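Local coordinates for water-Soluble Chlorophyll Protein (Brassica oleracea var. botrytis, PDB 6S2Z) that binds chlorophyll in a water-soluble tetramer, probably carrying the pigment and limiting its photooxidation, on a fold shared with Kunitz-type protease inhibitors, at residues Q3-N8 with H133-T138; G44-L49 with A154-A159; L56-G61 with I80-E85. All blocks are in the same frame, centred on the assembly; numbering follows the deposited sequence.

Interaction 1. Residues Q3-N8 with H133-T138; sequences QVKDSN and HTYKLT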
loop_
_atom_site.group_PDB
_atom_site.type_symbol
_atom_site.label_atom_id
_atom_site.label_comp_id
_atom_site.label_asym_id
_atom_site.label_seq_id
_atom_site.Cartn_x
_atom_site.Cartn_y
_atom_site.Cartn_z
ATOM N N GLN A 3 -20.045 4.569 37.920
ATOM C CA GLN A 3 -18.668 4.699 37.494
ATOM C C GLN A 3 -18.356 3.521 36.581
ATOM O O GLN A 3 -18.614 2.376 36.941
ATOM C CB GLN A 3 -17.728 4.704 38.700
ATOM C CG GLN A 3 -17.813 5.962 39.557
ATOM C CD GLN A 3 -16.954 5.825 40.792
ATOM O OE1 GLN A 3 -16.353 4.781 41.046
ATOM N NE2 GLN A 3 -16.889 6.884 41.581
ATOM N N VAL A 4 -17.792 3.829 35.410
ATOM C CA VAL A 4 -17.273 2.831 34.491
ATOM C C VAL A 4 -16.015 2.248 35.125
ATOM O O VAL A 4 -15.188 2.996 35.631
ATOM C CB VAL A 4 -17.031 3.465 33.101
ATOM C CG1 VAL A 4 -16.247 2.555 32.158
ATOM C CG2 VAL A 4 -18.339 3.875 32.449
ATOM N N LYS A 5 -15.880 0.918 35.104
ATOM C CA LYS A 5 -14.745 0.245 35.724
ATOM C C LYS A 5 -13.834 -0.365 34.655
ATOM O O LYS A 5 -14.294 -0.905 33.659
ATOM C CB LYS A 5 -15.239 -0.808 36.722
ATOM C CG LYS A 5 -16.054 -0.246 37.883
ATOM C CD LYS A 5 -16.208 -1.196 39.056
ATOM C CE LYS A 5 -17.170 -0.686 40.117
ATOM N NZ LYS A 5 -17.603 -1.779 41.025
ATOM N N ASP A 6 -12.524 -0.282 34.871
ATOM C CA ASP A 6 -11.558 -0.906 33.986
ATOM C C ASP A 6 -11.512 -2.404 34.276
ATOM O O ASP A 6 -12.212 -2.878 35.163
ATOM C CB ASP A 6 -10.192 -0.231 34.109
ATOM C CG ASP A 6 -9.522 -0.384 35.472
ATOM O OD1 ASP A 6 -9.786 -1.405 36.171
ATOM O OD2 ASP A 6 -8.743 0.531 35.831
ATOM N N SER A 7 -10.640 -3.126 33.568
ATOM C CA SER A 7 -10.609 -4.581 33.617
ATOM C C SER A 7 -10.069 -5.097 34.954
ATOM O O SER A 7 -10.087 -6.297 35.198
ATOM C CB SER A 7 -9.829 -5.149 32.459
ATOM O OG SER A 7 -8.457 -4.805 32.580
ATOM N N ASN A 8 -9.595 -4.191 35.817
ATOM C CA ASN A 8 -9.100 -4.571 37.134
ATOM C C ASN A 8 -10.108 -4.182 38.221
ATOM O O ASN A 8 -9.835 -4.363 39.409
ATOM C CB ASN A 8 -7.764 -3.898 37.454
ATOM C CG ASN A 8 -6.588 -4.417 36.654
ATOM O OD1 ASN A 8 -6.459 -5.624 36.420
ATOM N ND2 ASN A 8 -5.695 -3.507 36.295
ATOM N N HIS A 133 -17.280 -6.028 34.130
ATOM C CA HIS A 133 -16.585 -4.887 33.552
ATOM C C HIS A 133 -16.668 -4.929 32.026
ATOM O O HIS A 133 -15.698 -4.601 31.347
ATOM C CB HIS A 133 -15.122 -4.835 34.025
ATOM C CG HIS A 133 -14.869 -5.327 35.413
ATOM N ND1 HIS A 133 -15.553 -4.832 36.520
ATOM C CD2 HIS A 133 -13.986 -6.241 35.884
ATOM C CE1 HIS A 133 -15.118 -5.438 37.611
ATOM N NE2 HIS A 133 -14.147 -6.303 37.246
ATOM N N THR A 134 -17.815 -5.371 31.500
ATOM C CA THR A 134 -18.079 -5.373 30.070
ATOM C C THR A 134 -19.067 -4.257 29.742
ATOM O O THR A 134 -20.028 -4.040 30.472
ATOM C CB THR A 134 -18.610 -6.736 29.624
ATOM O OG1 THR A 134 -17.626 -7.723 29.934
ATOM C CG2 THR A 134 -18.986 -6.787 28.160
ATOM N N TYR A 135 -18.837 -3.552 28.634
ATOM C CA TYR A 135 -19.607 -2.355 28.330
ATOM C C TYR A 135 -19.957 -2.326 26.841
ATOM O O TYR A 135 -19.395 -3.087 26.057
ATOM C CB TYR A 135 -18.838 -1.096 28.755
ATOM C CG TYR A 135 -18.620 -0.964 30.245
ATOM C CD1 TYR A 135 -19.540 -0.306 31.052
ATOM C CD2 TYR A 135 -17.493 -1.492 30.851
ATOM C CE1 TYR A 135 -19.358 -0.195 32.421
ATOM C CE2 TYR A 135 -17.292 -1.389 32.214
ATOM C CZ TYR A 135 -18.233 -0.749 33.006
ATOM O OH TYR A 135 -18.034 -0.650 34.350
ATOM N N LYS A 136 -20.910 -1.464 26.465
ATOM C CA LYS A 136 -21.106 -1.156 25.060
ATOM C C LYS A 136 -20.993 0.354 24.881
ATOM O O LYS A 136 -21.079 1.097 25.855
ATOM C CB LYS A 136 -22.405 -1.743 24.500
ATOM C CG LYS A 136 -23.682 -1.271 25.177
ATOM C CD LYS A 136 -24.933 -1.781 24.510
ATOM C CE LYS A 136 -26.239 -1.253 25.084
ATOM N NZ LYS A 136 -27.363 -1.574 24.165
ATOM N N LEU A 137 -20.762 0.772 23.634
ATOM C CA LEU A 137 -20.639 2.172 23.268
ATOM C C LEU A 137 -21.807 2.546 22.356
ATOM O O LEU A 137 -22.214 1.744 21.503
ATOM C CB LEU A 137 -19.296 2.379 22.556
ATOM C CG LEU A 137 -18.037 2.072 23.364
ATOM C CD1 LEU A 137 -16.810 2.284 22.493
ATOM C CD2 LEU A 137 -17.945 2.935 24.617
ATOM N N THR A 138 -22.368 3.745 22.579
ATOM C CA THR A 138 -23.514 4.206 21.802
ATOM C C THR A 138 -23.267 5.639 21.348
ATOM O O THR A 138 -22.538 6.397 21.996
ATOM C CB THR A 138 -24.842 4.157 22.574
ATOM O OG1 THR A 138 -24.762 5.104 23.644
ATOM C CG2 THR A 138 -25.203 2.782 23.093
HETATM O O HOH W 1 -13.608 -2.519 31.776
#
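In this beta-trefoil chain the N-terminal segment 3-8 lies against the start of strand 135-139, and Tyr135 and His133 make the join. The tyrosine takes the inner part and the histidine the outer. Tyr135 CB points at the N-terminal segment. With CG anti to its carbonyl carbon (chi1 -65°), the ring passes Val4 and ends at the backbone of Lys5. There the backbone N of Lys5 donates to Tyr135 OH at 2.8 Å, with a fairly straight N-H...O angle of 162°. This bond ties the phenol oxygen to the main chain, so the ring is held at its far end as well as at CB. Val4 CG1 sits over one face of the ring, 4.1 Å from its centroid and displaced toward the rim. It is a CH-pi contact, with Val4 CG1 and Tyr135 CZ 3.9 Å apart. Ile126 also touches both side chains, and Phe171 packs on Val4, so this end faces the protein interior.

His133 packs against main chain. The carbonyl oxygen of Asp6 stands over one face of the imidazole, 3.6 Å from His133 CG. Lys5 CB is 4.0 Å from His133 ND1 and comes in obliquely. Past this point the N-terminal segment bends in an Asx turn. Asp6 OD1 accepts from Asn8 N, which lies above the carboxylate plane, and also from Asn10 N.

A water joins the two backbones, donating to Lys5 O at 2.6 Å and to His133 O at 3.0 Å. The contact thus lays the N-terminal segment of the beta-trefoil on strand 135-139, part of its four-stranded antiparallel sheet.

Interaction 2. Residues G44-L49 with A154-A159; sequences GITQTL and APQLIA. With CHL (chlorophyll b), chain B.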
loop_
_atom_site.group_PDB
_atom_site.type_symbol
_atom_site.label_atom_id
_atom_site.label_comp_id
_atom_site.label_asym_id
_atom_site.label_seq_id
_atom_site.Cartn_x
_atom_site.Cartn_y
_atom_site.Cartn_z
ATOM N N GLY A 44 -10.515 4.614 9.644
ATOM C CA GLY A 44 -11.535 3.972 10.453
ATOM C C GLY A 44 -10.912 3.310 11.672
ATOM O O GLY A 44 -9.748 3.556 11.973
ATOM N N ILE A 45 -11.695 2.473 12.362
ATOM C CA ILE A 45 -11.269 1.815 13.585
ATOM C C ILE A 45 -11.628 0.345 13.457
ATOM O O ILE A 45 -12.692 0.002 12.963
ATOM C CB ILE A 45 -11.910 2.448 14.841
ATOM C CG1 ILE A 45 -11.814 3.974 14.804
ATOM C CG2 ILE A 45 -11.295 1.882 16.118
ATOM C CD1 ILE A 45 -12.275 4.646 16.103
ATOM N N THR A 46 -10.705 -0.514 13.880
ATOM C CA THR A 46 -10.735 -1.924 13.563
ATOM C C THR A 46 -10.289 -2.664 14.821
ATOM O O THR A 46 -9.486 -2.135 15.601
ATOM C CB THR A 46 -9.769 -2.200 12.395
ATOM O OG1 THR A 46 -10.154 -1.355 11.306
ATOM C CG2 THR A 46 -9.762 -3.646 11.955
ATOM N N GLN A 47 -10.789 -3.897 15.013
ATOM C CA GLN A 47 -10.140 -4.749 15.994
ATOM C C GLN A 47 -9.011 -5.476 15.288
ATOM O O GLN A 47 -9.249 -6.143 14.286
ATOM C CB GLN A 47 -11.094 -5.748 16.651
ATOM C CG GLN A 47 -10.383 -6.607 17.688
ATOM C CD GLN A 47 -11.165 -7.801 18.189
ATOM O OE1 GLN A 47 -12.217 -8.162 17.654
ATOM N NE2 GLN A 47 -10.637 -8.438 19.226
ATOM N N THR A 48 -7.793 -5.358 15.807
ATOM C CA THR A 48 -6.716 -6.125 15.200
ATOM C C THR A 48 -6.998 -7.605 15.432
ATOM O O THR A 48 -7.517 -7.957 16.482
ATOM C CB THR A 48 -5.328 -5.721 15.727
ATOM O OG1 THR A 48 -4.369 -6.609 15.137
ATOM C CG2 THR A 48 -5.187 -5.788 17.234
ATOM N N LEU A 49 -6.627 -8.462 14.473
ATOM C CA LEU A 49 -6.845 -9.895 14.605
ATOM C C LEU A 49 -5.782 -10.550 15.480
ATOM O O LEU A 49 -6.017 -11.637 15.988
ATOM C CB LEU A 49 -6.856 -10.517 13.210
ATOM C CG LEU A 49 -8.076 -10.183 12.343
ATOM C CD1 LEU A 49 -7.847 -10.675 10.913
ATOM C CD2 LEU A 49 -9.382 -10.755 12.949
ATOM N N ALA A 154 -11.309 -8.411 9.525
ATOM C CA ALA A 154 -11.176 -7.975 10.916
ATOM C C ALA A 154 -12.334 -7.050 11.293
ATOM O O ALA A 154 -12.711 -6.156 10.528
ATOM C CB ALA A 154 -9.852 -7.282 11.110
ATOM N N PRO A 155 -12.957 -7.216 12.483
ATOM C CA PRO A 155 -14.077 -6.356 12.877
ATOM C C PRO A 155 -13.807 -4.873 12.616
ATOM O O PRO A 155 -12.810 -4.326 13.082
ATOM C CB PRO A 155 -14.151 -6.623 14.384
ATOM C CG PRO A 155 -13.763 -8.074 14.503
ATOM C CD PRO A 155 -12.640 -8.247 13.492
ATOM N N GLN A 156 -14.741 -4.222 11.903
ATOM C CA GLN A 156 -14.645 -2.815 11.538
ATOM C C GLN A 156 -15.803 -2.060 12.194
ATOM O O GLN A 156 -16.958 -2.405 11.963
ATOM C CB GLN A 156 -14.713 -2.727 10.013
ATOM C CG GLN A 156 -14.421 -1.352 9.440
ATOM C CD GLN A 156 -12.963 -1.023 9.648
ATOM O OE1 GLN A 156 -12.076 -1.840 9.359
ATOM N NE2 GLN A 156 -12.706 0.177 10.171
ATOM N N LEU A 157 -15.496 -1.021 12.991
ATOM C CA LEU A 157 -16.494 -0.336 13.810
ATOM C C LEU A 157 -17.459 0.509 12.961
ATOM O O LEU A 157 -17.041 1.308 12.113
ATOM C CB LEU A 157 -15.795 0.534 14.862
ATOM C CG LEU A 157 -15.489 -0.113 16.210
ATOM C CD1 LEU A 157 -14.384 -1.151 16.118
ATOM C CD2 LEU A 157 -15.109 0.952 17.230
ATOM N N ILE A 158 -18.756 0.347 13.236
ATOM C CA ILE A 158 -19.864 1.050 12.597
ATOM C C ILE A 158 -20.849 1.450 13.701
ATOM O O ILE A 158 -20.719 1.012 14.850
ATOM C CB ILE A 158 -20.558 0.173 11.531
ATOM C CG1 ILE A 158 -21.129 -1.107 12.158
ATOM C CG2 ILE A 158 -19.624 -0.152 10.359
ATOM C CD1 ILE A 158 -22.090 -1.869 11.272
ATOM N N ALA A 159 -21.804 2.326 13.356
ATOM C CA ALA A 159 -22.964 2.627 14.188
ATOM C C ALA A 159 -24.169 1.928 13.565
ATOM O O ALA A 159 -24.353 1.979 12.350
ATOM C CB ALA A 159 -23.167 4.124 14.260
HETATM MG MG CHL B . -3.210 1.048 12.003
HETATM C CHA CHL B . -2.994 -2.088 13.284
HETATM C CHB CHL B . -3.659 -0.368 8.974
HETATM C CHC CHL B . -2.825 4.091 10.578
HETATM C CHD CHL B . -1.871 2.311 14.988
HETATM N NA CHL B . -3.532 -0.812 11.292
HETATM C C1A CHL B . -3.538 -1.888 11.934
HETATM C C2A CHL B . -4.019 -3.068 11.196
HETATM C C3A CHL B . -4.031 -2.551 9.799
HETATM C C4A CHL B . -3.716 -1.142 10.027
HETATM C CMA CHL B . -2.947 -3.204 8.981
HETATM C CAA CHL B . -5.290 -3.715 11.729
HETATM C CBA CHL B . -5.872 -4.815 10.878
HETATM C CGA CHL B . -5.385 -6.214 11.106
HETATM O O1A CHL B . -5.847 -6.870 11.944
HETATM O O2A CHL B . -4.422 -6.791 10.238
HETATM N NB CHL B . -3.270 1.757 10.063
HETATM C C1B CHL B . -3.425 1.072 8.941
HETATM C C2B CHL B . -3.357 1.817 7.691
HETATM C C3B CHL B . -3.108 3.133 8.199
HETATM C C4B CHL B . -3.075 2.985 9.648
HETATM C CMB CHL B . -3.491 1.340 6.285
HETATM C CAB CHL B . -2.941 4.380 7.433
HETATM C CBB CHL B . -2.177 4.483 6.413
HETATM N NC CHL B . -2.485 2.884 12.650
HETATM C C1C CHL B . -2.379 3.997 11.964
HETATM C C2C CHL B . -1.831 5.118 12.719
HETATM C C3C CHL B . -1.553 4.610 14.011
HETATM C C4C CHL B . -1.975 3.229 13.845
HETATM C CMC CHL B . -1.557 6.508 12.330
HETATM O OMC CHL B . -1.833 6.933 11.268
HETATM C CAC CHL B . -0.955 5.327 15.182
HETATM C CBC CHL B . 0.527 5.272 15.125
HETATM N ND CHL B . -2.566 0.352 13.811
HETATM C C1D CHL B . -2.044 0.868 14.895
HETATM C C2D CHL B . -1.717 -0.150 15.917
HETATM C C3D CHL B . -2.152 -1.337 15.206
HETATM C C4D CHL B . -2.601 -0.958 14.059
HETATM C CMD CHL B . -1.183 -0.129 17.316
HETATM C CAD CHL B . -2.255 -2.802 15.313
HETATM O OBD CHL B . -1.945 -3.478 16.310
HETATM C CBD CHL B . -2.822 -3.330 14.064
HETATM C CGD CHL B . -1.966 -4.390 13.464
HETATM O O1D CHL B . -2.336 -5.496 13.381
HETATM O O2D CHL B . -0.675 -4.141 12.982
HETATM C CED CHL B . 0.189 -5.179 12.711
HETATM C C1 CHL B . -3.296 -7.552 10.562
HETATM C C2 CHL B . -2.674 -7.910 9.258
HETATM C C3 CHL B . -1.360 -8.020 9.109
HETATM C C4 CHL B . -0.471 -7.831 10.258
HETATM C C5 CHL B . -0.763 -8.347 7.801
HETATM C C6 CHL B . 0.113 -7.213 7.345
HETATM C C7 CHL B . -0.518 -5.848 7.431
HETATM C C8 CHL B . 0.466 -4.792 6.967
HETATM C C9 CHL B . 1.050 -3.998 8.114
HETATM C C10 CHL B . -0.146 -3.890 5.921
HETATM C C11 CHL B . -0.273 -4.644 4.644
HETATM C C12 CHL B . -0.400 -3.664 3.517
HETATM C C13 CHL B . -1.049 -4.264 2.289
HETATM C C14 CHL B . -0.177 -5.301 1.630
HETATM C C15 CHL B . -1.364 -3.161 1.305
HETATM C C16 CHL B . -2.343 -3.630 0.243
HETATM C C17 CHL B . -2.636 -2.553 -0.788
HETATM C C18 CHL B . -3.897 -2.888 -1.549
HETATM C C19 CHL B . -4.694 -1.659 -1.813
HETATM C C20 CHL B . -3.522 -3.483 -2.857
HETATM O O HOH W 2 -14.257 2.203 11.175
#
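Ile45 meets Leu157 through both backbone and side chain. Its carbonyl oxygen accepts from Leu157 N at 3.0 Å, and the N-H...O angle is nearly straight at 176°. Its CG2 lies 4.1 Å from Leu157 CD2. A water accepts from Ile45 N and from Gln156 NE2, and so links the strand backbone to the glutamine amide.

Thr46 is bridged to Gln156 across strands that run roughly antiparallel. Thr46 OG1 donates to Gln156 OE1 at 2.8 Å, from a position tilted out of the amide plane. The glutamine reaches Thr46 because its second torsion (69°) folds the amide back toward the strand. The other branch of Thr46, CG2, touches Ala154 CB at 3.7 Å.

Gln47 N donates to Pro155 O at 2.8 Å, in the carbonyl plane. Gln47 CB and OE1 rest on the proline ring, while NE2 bonds to Gly28 O and Ser25 OG.

Thr48 turns from the strand to the pigment. Its OG1 donates to chlorophyll b O1D at 2.9 Å. Next, Leu49 N donates to chlorophyll b O1A at 3.1 Å, and Leu49 CG packs on Ala154 CB at 3.6 Å.

Ile45 O, Thr46 OG1 and Gln47 N are paired within the protein, whereas Thr48 and Leu49 offer their O-H and N-H to the carbonyl oxygens of chlorophyll b.

Interaction 3. Residues L56-G61 with I80-E85; sequences LPVSFG and IEFRSE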
loop_
_atom_site.group_PDB
_atom_site.type_symbol
_atom_site.label_atom_id
_atom_site.label_comp_id
_atom_site.label_asym_id
_atom_site.label_seq_id
_atom_site.Cartn_x
_atom_site.Cartn_y
_atom_site.Cartn_z
ATOM N N LEU A 56 -4.314 0.563 20.256
ATOM C CA LEU A 56 -3.756 1.881 20.454
ATOM C C LEU A 56 -4.495 2.551 21.616
ATOM O O LEU A 56 -5.717 2.497 21.686
ATOM C CB LEU A 56 -3.849 2.685 19.154
ATOM C CG LEU A 56 -3.092 4.016 19.180
ATOM C CD1 LEU A 56 -1.574 3.789 19.211
ATOM C CD2 LEU A 56 -3.498 4.888 18.005
ATOM N N PRO A 57 -3.776 3.157 22.585
ATOM C CA PRO A 57 -4.414 3.792 23.738
ATOM C C PRO A 57 -5.389 4.912 23.398
ATOM O O PRO A 57 -5.163 5.666 22.442
ATOM C CB PRO A 57 -3.231 4.393 24.509
ATOM C CG PRO A 57 -2.087 3.466 24.154
ATOM C CD PRO A 57 -2.307 3.140 22.688
ATOM N N VAL A 58 -6.447 5.009 24.219
ATOM C CA VAL A 58 -7.395 6.111 24.158
ATOM C C VAL A 58 -7.518 6.782 25.529
ATOM O O VAL A 58 -7.111 6.236 26.566
ATOM C CB VAL A 58 -8.769 5.634 23.670
ATOM C CG1 VAL A 58 -8.666 4.874 22.359
ATOM C CG2 VAL A 58 -9.447 4.789 24.744
ATOM N N SER A 59 -8.112 7.982 25.514
ATOM C CA SER A 59 -8.523 8.636 26.741
ATOM C C SER A 59 -9.930 9.187 26.555
ATOM O O SER A 59 -10.361 9.453 25.427
ATOM C CB SER A 59 -7.540 9.697 27.170
ATOM O OG SER A 59 -7.515 10.757 26.232
ATOM N N PHE A 60 -10.640 9.298 27.684
ATOM C CA PHE A 60 -12.028 9.715 27.726
ATOM C C PHE A 60 -12.071 11.072 28.413
ATOM O O PHE A 60 -11.339 11.292 29.377
ATOM C CB PHE A 60 -12.894 8.660 28.419
ATOM C CG PHE A 60 -12.734 7.238 27.919
ATOM C CD1 PHE A 60 -13.269 6.834 26.700
ATOM C CD2 PHE A 60 -12.068 6.292 28.676
ATOM C CE1 PHE A 60 -13.140 5.527 26.256
ATOM C CE2 PHE A 60 -11.921 4.986 28.217
ATOM C CZ PHE A 60 -12.468 4.592 27.014
ATOM N N GLY A 61 -12.886 11.980 27.866
ATOM C CA GLY A 61 -13.182 13.265 28.484
ATOM C C GLY A 61 -14.639 13.662 28.239
ATOM O O GLY A 61 -15.176 13.385 27.170
ATOM N N ILE A 80 -13.892 10.268 22.646
ATOM C CA ILE A 80 -12.878 9.239 22.749
ATOM C C ILE A 80 -11.774 9.649 21.786
ATOM O O ILE A 80 -12.050 9.881 20.614
ATOM C CB ILE A 80 -13.451 7.836 22.417
ATOM C CG1 ILE A 80 -14.755 7.527 23.166
ATOM C CG2 ILE A 80 -12.402 6.761 22.653
ATOM C CD1 ILE A 80 -15.360 6.192 22.817
ATOM N N GLU A 81 -10.537 9.774 22.287
ATOM C CA GLU A 81 -9.457 10.105 21.379
ATOM C C GLU A 81 -8.292 9.137 21.529
ATOM O O GLU A 81 -7.902 8.777 22.636
ATOM C CB GLU A 81 -9.028 11.569 21.450
ATOM C CG GLU A 81 -8.597 12.045 22.810
ATOM C CD GLU A 81 -7.704 13.275 22.735
ATOM O OE1 GLU A 81 -7.232 13.609 21.652
ATOM O OE2 GLU A 81 -7.468 13.883 23.777
ATOM N N PHE A 82 -7.756 8.727 20.383
ATOM C CA PHE A 82 -6.525 7.961 20.354
ATOM C C PHE A 82 -5.363 8.820 20.851
ATOM O O PHE A 82 -5.291 10.022 20.588
ATOM C CB PHE A 82 -6.292 7.417 18.944
ATOM C CG PHE A 82 -7.022 6.140 18.647
ATOM C CD1 PHE A 82 -6.836 5.020 19.442
ATOM C CD2 PHE A 82 -7.889 6.058 17.567
ATOM C CE1 PHE A 82 -7.473 3.830 19.131
ATOM C CE2 PHE A 82 -8.540 4.870 17.266
ATOM C CZ PHE A 82 -8.324 3.758 18.044
ATOM N N ARG A 83 -4.456 8.178 21.586
ATOM C CA ARG A 83 -3.328 8.870 22.178
ATOM C C ARG A 83 -2.068 8.223 21.632
ATOM O O ARG A 83 -1.775 7.068 21.956
ATOM C CB ARG A 83 -3.367 8.753 23.704
ATOM C CG ARG A 83 -4.605 9.344 24.363
ATOM C CD ARG A 83 -4.749 10.851 24.254
ATOM N NE ARG A 83 -3.677 11.647 24.834
ATOM C CZ ARG A 83 -3.442 11.782 26.143
ATOM N NH1 ARG A 83 -4.184 11.143 27.035
ATOM N NH2 ARG A 83 -2.448 12.543 26.566
ATOM N N SER A 84 -1.353 8.987 20.787
ATOM C CA SER A 84 -0.150 8.522 20.115
ATOM C C SER A 84 0.766 9.691 19.746
ATOM O O SER A 84 0.363 10.604 19.031
ATOM C CB SER A 84 -0.491 7.724 18.896
ATOM O OG SER A 84 0.689 7.111 18.424
ATOM N N GLU A 85 2.018 9.618 20.212
ATOM C CA GLU A 85 3.068 10.544 19.806
ATOM C C GLU A 85 3.241 10.475 18.291
ATOM O O GLU A 85 3.159 11.483 17.603
ATOM C CB GLU A 85 4.392 10.211 20.504
ATOM C CG GLU A 85 5.211 11.448 20.840
ATOM C CD GLU A 85 4.656 12.182 22.048
ATOM O OE1 GLU A 85 5.233 12.028 23.148
ATOM O OE2 GLU A 85 3.631 12.873 21.895
#
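Phe82 and Leu56 pack together at one end of the strand pair, and the phenylalanine can be followed outward. Its CB lies 3.9 Å from Leu56 CD2. CG meets the same methyl. CD1 touches that methyl too. Phe82 CD1 is also 3.4 Å from Val58 CG1, with Pro57 O near. CE1 reaches the carbonyl oxygen of Leu56 at 3.4 Å. That oxygen and Pro57 O both lie at the ring edge, near its plane. The ring also meets Trp97, and Pro32, the axial ligand of the chlorophyll magnesium, touches both Phe82 and Leu56.

Strands 58-62 and 78-82 pair antiparallel as a two-stranded sheet of the beta-trefoil. Ser59 and Glu81 are the hydrogen-bonded pair: Ser59 N donates to Glu81 O at 3.0 Å, and Glu81 N to Ser59 O at 3.2 Å. Arg83 N donates to Pro57 O at 2.7 Å. Val58, Phe60, Ile80 and Phe82 share one face of the sheet. There Ile80 CG2 touches Val58 CB, and Ile80 CG1 lies at the edge of the Phe60 ring.

Ser59 and Glu81 point to the opposite face. The Arg83 chain, kinked at its second and third torsions (-66° and -60°), folds back to Ser59. Arg83 CD lies 3.4 Å from Ser59 OG.

The three contacts sit around one beta-trefoil chain, their centres 16 to 18 Å apart. Along the sequence the order is 3-8, 44-49, 56-61, 80-85, 133-138, 154-159. Interactions 1 and 2 therefore cross, and interaction 3 falls between the segments of both. Strands 135-139 and 155-160 belong to the same four-stranded antiparallel sheet, so interactions 1 and 2 share it without touching. Interaction 3 meets each of the others by packing: Leu137 CD1 lies 4.2 Å from Ile80 CD1, and Ile45 CD1 lies 3.9 Å from Phe82 CE2. Interactions 2 and 3 reach the chlorophyll pocket, while interaction 1 joins the N-terminal segment to the fold away from it.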